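Local structure of triphenylmethane reductase (Citrobacter sp., 2JL1) at residues V91-R95 / A127-I133; Y104-A110 / H121-E125. The protein binds NADP(H) in a Rossmann-type domain of the NmrA-like family and probably uses it to reduce triphenylmethane dyes. One frame throughout, in Å; residues are numbered along the deposited sequence.

Interaction 1: residues V91-R95 / A127-I133; sequences VKAAR and AIRTTNI. With GOL (glycerol), chain G.
Helices 80-96 and 117-130 of the Rossmann-type domain lie side by side, and V91 on the first packs on A127 and I128 near the C-terminal end of the second and on T131 close by. V91 divides its two methyls between these partners. With CG1 anti to the backbone N (chi1 176°), that methyl meets T131 CG2 at 3.4 Å, tighter than usual for two carbons, and also lies by the carbonyl oxygen of A127. The other methyl, CG2, reaches I128 CG1 at 3.7 Å, the two side chains crossing at about a right angle. R95, one helical turn after V91, brings CB to the same T131 methyl, and the two side chains lie alongside, running opposite ways. The T131 hydroxyl turns back into its own segment: OG1 bonds to I128 O at 2.7 Å, in the carbonyl plane, and accepts I133 N in an ST turn. I128 O thus takes both T131 N and T131 OG1, and the threonine rotation is pinned with its methyl toward helix 80-96. Beyond N132, the first residue to leave helical phi/psi, with a positive phi, I133 brings CD1 back over A94 and R95. The guanidinium of R95 leads away to D79 of the second subunit, a salt bridge at the dimer interface. A glycerol, probably from the crystallisation liquor, lies near the same arginine; its O3 receives a weak hydrogen bond from R95 NH1 at 3.3 Å, and its O2 donates to T130 O at 3.1 Å.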
loop_
_atom_site.group_PDB
_atom_site.type_symbol
_atom_site.label_atom_id
_atom_site.label_comp_id
_atom_site.label_asym_id
_atom_site.label_seq_id
_atom_site.Cartn_x
_atom_site.Cartn_y
_atom_site.Cartn_z
ATOM N N VAL A 91 7.164 -3.283 -8.976
ATOM C CA VAL A 91 6.413 -4.493 -8.631
ATOM C C VAL A 91 5.705 -5.045 -9.868
ATOM O O VAL A 91 5.736 -6.263 -10.102
ATOM C CB VAL A 91 5.404 -4.205 -7.488
ATOM C CG1 VAL A 91 4.550 -5.424 -7.176
ATOM C CG2 VAL A 91 6.143 -3.753 -6.245
ATOM N N LYS A 92 5.093 -4.171 -10.673
ATOM C CA LYS A 92 4.397 -4.662 -11.884
ATOM C C LYS A 92 5.383 -5.252 -12.884
ATOM O O LYS A 92 5.116 -6.301 -13.468
ATOM C CB LYS A 92 3.576 -3.581 -12.572
ATOM C CG LYS A 92 2.591 -4.164 -13.599
ATOM C CD LYS A 92 1.955 -3.099 -14.422
ATOM C CE LYS A 92 1.033 -3.724 -15.468
ATOM N NZ LYS A 92 1.855 -4.185 -16.612
ATOM N N ALA A 93 6.516 -4.574 -13.077
ATOM C CA ALA A 93 7.587 -5.078 -13.952
ATOM C C ALA A 93 8.090 -6.453 -13.487
ATOM O O ALA A 93 8.222 -7.394 -14.300
ATOM C CB ALA A 93 8.724 -4.088 -14.043
ATOM N N ALA A 94 8.307 -6.585 -12.182
ATOM C CA ALA A 94 8.703 -7.857 -11.582
ATOM C C ALA A 94 7.652 -8.942 -11.834
ATOM O O ALA A 94 7.990 -10.054 -12.254
ATOM C CB ALA A 94 8.992 -7.680 -10.071
ATOM N N ARG A 95 6.377 -8.624 -11.593
ATOM C CA ARG A 95 5.298 -9.573 -11.864
ATOM C C ARG A 95 5.338 -9.993 -13.358
ATOM O O ARG A 95 5.366 -11.198 -13.666
ATOM C CB ARG A 95 3.934 -8.974 -11.496
ATOM C CG ARG A 95 2.742 -9.961 -11.459
ATOM C CD ARG A 95 2.234 -10.345 -12.866
ATOM N NE ARG A 95 1.902 -9.183 -13.686
ATOM C CZ ARG A 95 0.718 -8.590 -13.700
ATOM N NH1 ARG A 95 -0.278 -9.050 -12.942
ATOM N NH2 ARG A 95 0.525 -7.538 -14.475
ATOM N N ALA A 127 1.576 -3.971 -2.322
ATOM C CA ALA A 127 1.745 -4.146 -3.764
ATOM C C ALA A 127 2.415 -5.483 -4.114
ATOM O O ALA A 127 1.952 -6.212 -4.988
ATOM C CB ALA A 127 2.529 -2.970 -4.385
ATOM N N ILE A 128 3.507 -5.804 -3.423
ATOM C CA ILE A 128 4.208 -7.077 -3.648
ATOM C C ILE A 128 3.312 -8.282 -3.329
ATOM O O ILE A 128 3.357 -9.308 -4.036
ATOM C CB ILE A 128 5.533 -7.142 -2.837
ATOM C CG1 ILE A 128 6.538 -6.164 -3.445
ATOM C CG2 ILE A 128 6.072 -8.604 -2.783
ATOM C CD1 ILE A 128 7.753 -5.758 -2.509
ATOM N N ARG A 129 2.503 -8.161 -2.277
ATOM C CA ARG A 129 1.543 -9.225 -1.948
ATOM C C ARG A 129 0.556 -9.531 -3.095
ATOM O O ARG A 129 0.245 -10.699 -3.323
ATOM C CB ARG A 129 0.820 -8.963 -0.625
ATOM C CG ARG A 129 1.736 -9.014 0.604
ATOM C CD ARG A 129 0.966 -8.672 1.878
ATOM N NE ARG A 129 1.806 -8.665 3.079
ATOM C CZ ARG A 129 2.095 -9.738 3.815
ATOM N NH1 ARG A 129 1.639 -10.940 3.466
ATOM N NH2 ARG A 129 2.843 -9.610 4.908
ATOM N N THR A 130 0.108 -8.508 -3.834
ATOM C CA THR A 130 -0.805 -8.710 -4.991
ATOM C C THR A 130 -0.224 -9.545 -6.127
ATOM O O THR A 130 -0.970 -10.059 -6.977
ATOM C CB THR A 130 -1.319 -7.375 -5.593
ATOM O OG1 THR A 130 -0.294 -6.770 -6.416
ATOM C CG2 THR A 130 -1.755 -6.443 -4.504
ATOM N N THR A 131 1.096 -9.659 -6.173
ATOM C CA THR A 131 1.724 -10.410 -7.246
ATOM C C THR A 131 1.721 -11.922 -7.031
ATOM O O THR A 131 1.949 -12.665 -7.980
ATOM C CB THR A 131 3.167 -10.002 -7.468
ATOM O OG1 THR A 131 3.948 -10.449 -6.354
ATOM C CG2 THR A 131 3.294 -8.495 -7.646
ATOM N N ASN A 132 1.538 -12.377 -5.796
ATOM C CA ASN A 132 1.693 -13.812 -5.490
ATOM C C ASN A 132 3.128 -14.350 -5.660
ATOM O O ASN A 132 3.345 -15.566 -5.599
ATOM C CB ASN A 132 0.711 -14.655 -6.328
ATOM C CG ASN A 132 -0.743 -14.306 -6.042
ATOM O OD1 ASN A 132 -1.111 -14.045 -4.890
ATOM N ND2 ASN A 132 -1.578 -14.286 -7.090
ATOM N N ILE A 133 4.103 -13.466 -5.894
ATOM C CA ILE A 133 5.507 -13.886 -5.875
ATOM C C ILE A 133 5.934 -14.117 -4.420
ATOM O O ILE A 133 5.689 -13.261 -3.557
ATOM C CB ILE A 133 6.462 -12.849 -6.543
ATOM C CG1 ILE A 133 6.024 -12.491 -7.970
ATOM C CG2 ILE A 133 7.915 -13.358 -6.544
ATOM C CD1 ILE A 133 6.844 -11.282 -8.586
HETATM C C1 GOL G . -3.793 -10.615 -10.966
HETATM O O1 GOL G . -4.902 -10.008 -10.344
HETATM C C2 GOL G . -2.609 -10.713 -10.011
HETATM O O2 GOL G . -2.023 -9.445 -9.808
HETATM C C3 GOL G . -1.577 -11.650 -10.616
HETATM O O3 GOL G . -0.298 -11.135 -10.343
#

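Interaction 2: residues Y104-A110 / H121-E125; sequences YTGYAFA and HLATE
Y104 and H121 meet inside the beta-alpha-beta unit of the Rossmann-type domain, where helix 117-130 packs against strand 101-107 of the parallel sheet. Y104 OH and H121 ND1 share a hydrogen bond of 2.6 Å, the hydroxyl lying at the imidazole edge, near its plane. The rings meet by their rims, planes inclined at 46°, without stacking. T124, one turn along the helix, lays CG2 over one face of the Y104 ring in a CH-pi contact, 3.6 Å from its centroid; this methyl stands anti to the backbone N (chi1 -58° for OG1), while OG1 bonds to V120 O and H87. One face of the H121 ring rests on the strand backbone, with G106 C over its centre, and Y107 CB touches H121 CD2 at 3.4 Å. In the type II turn that leaves the strand at Y107, A110 CB packs against L122 CG. The T105 side chain leaves the strand away from the helix, and its OG1 bonds to the backbone N of S74, an NADP-binding residue. Farther out, the buried carboxylate of E125 is held by a salt bridge to R139 on strand 135-140 and linked to strand 101-107 through two waters. One donates to Y104 O and to E125 OE2; the other accepts Y107 N at 2.9 Å and donates to the same OE2 at 2.7 Å.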
loop_
_atom_site.group_PDB
_atom_site.type_symbol
_atom_site.label_atom_id
_atom_site.label_comp_id
_atom_site.label_asym_id
_atom_site.label_seq_id
_atom_site.Cartn_x
_atom_site.Cartn_y
_atom_site.Cartn_z
ATOM N N TYR A 104 12.374 -7.200 -0.500
ATOM C CA TYR A 104 12.153 -5.762 -0.505
ATOM C C TYR A 104 12.684 -5.117 0.804
ATOM O O TYR A 104 12.373 -5.581 1.902
ATOM C CB TYR A 104 10.652 -5.447 -0.692
ATOM C CG TYR A 104 10.344 -3.964 -0.520
ATOM C CD1 TYR A 104 10.874 -3.008 -1.403
ATOM C CD2 TYR A 104 9.591 -3.516 0.558
ATOM C CE1 TYR A 104 10.630 -1.645 -1.228
ATOM C CE2 TYR A 104 9.343 -2.144 0.745
ATOM C CZ TYR A 104 9.872 -1.231 -0.142
ATOM O OH TYR A 104 9.639 0.096 0.053
ATOM N N THR A 105 13.490 -4.064 0.672
ATOM C CA THR A 105 14.015 -3.325 1.817
ATOM C C THR A 105 12.966 -2.331 2.311
ATOM O O THR A 105 12.832 -1.203 1.768
ATOM C CB THR A 105 15.320 -2.550 1.479
ATOM O OG1 THR A 105 15.067 -1.638 0.416
ATOM C CG2 THR A 105 16.440 -3.529 1.080
ATOM N N GLY A 106 12.250 -2.749 3.347
ATOM C CA GLY A 106 11.168 -1.962 3.954
ATOM C C GLY A 106 11.694 -1.253 5.185
ATOM O O GLY A 106 12.857 -0.865 5.236
ATOM N N TYR A 107 10.827 -1.056 6.162
ATOM C CA TYR A 107 11.171 -0.256 7.334
ATOM C C TYR A 107 10.581 -0.990 8.535
ATOM O O TYR A 107 9.409 -1.373 8.512
ATOM C CB TYR A 107 10.627 1.163 7.161
ATOM C CG TYR A 107 10.896 2.111 8.304
ATOM C CD1 TYR A 107 12.210 2.381 8.718
ATOM C CD2 TYR A 107 9.844 2.756 8.956
ATOM C CE1 TYR A 107 12.479 3.266 9.783
ATOM C CE2 TYR A 107 10.096 3.653 10.027
ATOM C CZ TYR A 107 11.425 3.901 10.426
ATOM O OH TYR A 107 11.702 4.768 11.477
ATOM N N ALA A 108 11.423 -1.250 9.540
ATOM C CA ALA A 108 11.050 -2.052 10.695
ATOM C C ALA A 108 9.933 -1.376 11.452
ATOM O O ALA A 108 9.900 -0.139 11.587
ATOM C CB ALA A 108 12.250 -2.265 11.612
ATOM N N PHE A 109 9.022 -2.190 11.945
ATOM C CA PHE A 109 7.899 -1.727 12.749
ATOM C C PHE A 109 7.085 -0.627 12.073
ATOM O O PHE A 109 6.552 0.263 12.750
ATOM C CB PHE A 109 8.372 -1.337 14.149
ATOM C CG PHE A 109 9.139 -2.438 14.832
ATOM C CD1 PHE A 109 8.499 -3.621 15.206
ATOM C CD2 PHE A 109 10.487 -2.313 15.050
ATOM C CE1 PHE A 109 9.207 -4.657 15.832
ATOM C CE2 PHE A 109 11.207 -3.334 15.678
ATOM C CZ PHE A 109 10.561 -4.506 16.066
ATOM N N ALA A 110 6.964 -0.708 10.744
ATOM C CA ALA A 110 6.338 0.377 9.966
ATOM C C ALA A 110 4.917 0.717 10.461
ATOM O O ALA A 110 4.525 1.902 10.494
ATOM C CB ALA A 110 6.318 0.018 8.469
ATOM N N HIS A 121 6.491 2.298 2.514
ATOM C CA HIS A 121 6.968 0.926 2.662
ATOM C C HIS A 121 5.819 -0.055 2.816
ATOM O O HIS A 121 5.823 -1.144 2.218
ATOM C CB HIS A 121 7.980 0.832 3.814
ATOM C CG HIS A 121 9.278 1.499 3.498
ATOM N ND1 HIS A 121 10.040 1.158 2.393
ATOM C CD2 HIS A 121 9.917 2.530 4.093
ATOM C CE1 HIS A 121 11.104 1.942 2.341
ATOM N NE2 HIS A 121 11.059 2.774 3.369
ATOM N N LEU A 122 4.806 0.344 3.582
ATOM C CA LEU A 122 3.616 -0.529 3.770
ATOM C C LEU A 122 2.803 -0.659 2.462
ATOM O O LEU A 122 2.346 -1.762 2.113
ATOM C CB LEU A 122 2.753 -0.014 4.912
ATOM C CG LEU A 122 3.312 -0.272 6.329
ATOM C CD1 LEU A 122 2.770 0.769 7.344
ATOM C CD2 LEU A 122 2.994 -1.696 6.783
ATOM N N ALA A 123 2.658 0.447 1.728
ATOM C CA ALA A 123 1.980 0.427 0.421
ATOM C C ALA A 123 2.713 -0.521 -0.529
ATOM O O ALA A 123 2.083 -1.297 -1.273
ATOM C CB ALA A 123 1.886 1.856 -0.178
ATOM N N THR A 124 4.051 -0.477 -0.489
ATOM C CA THR A 124 4.894 -1.295 -1.370
ATOM C C THR A 124 4.820 -2.775 -0.999
ATOM O O THR A 124 4.707 -3.646 -1.881
ATOM C CB THR A 124 6.358 -0.776 -1.369
ATOM O OG1 THR A 124 6.336 0.598 -1.782
ATOM C CG2 THR A 124 7.229 -1.609 -2.337
ATOM N N GLU A 125 4.845 -3.064 0.300
ATOM C CA GLU A 125 4.624 -4.439 0.775
ATOM C C GLU A 125 3.279 -5.012 0.276
ATOM O O GLU A 125 3.235 -6.131 -0.240
ATOM C CB GLU A 125 4.691 -4.530 2.301
ATOM C CG GLU A 125 6.129 -4.550 2.861
ATOM C CD GLU A 125 6.193 -4.768 4.375
ATOM O OE1 GLU A 125 5.177 -5.209 4.993
ATOM O OE2 GLU A 125 7.288 -4.501 4.944
HETATM O O HOH W 1 10.138 -4.946 3.839
HETATM O O HOH W 2 8.116 -2.084 5.877
#

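In the fold
After the first four strands of the sheet and their helices, the chain runs through helix 80-96, enters strand 101-107, crosses through helix 117-130 and returns to the sheet in strand 135-140. Interaction 2 closes the short connection between strand 101-107 and the helix that follows it. Interaction 1 closes a longer loop, from the end of helix 80-96 to the end of helix 117-130, and interaction 2 is nested within it. Helix 117-130 serves both, its earlier turns on the strand and its last turn on the neighbouring helix. The contacts themselves meet where I128 CD1 packs on Y104 CB at 3.4 Å, and both reach the second subunit.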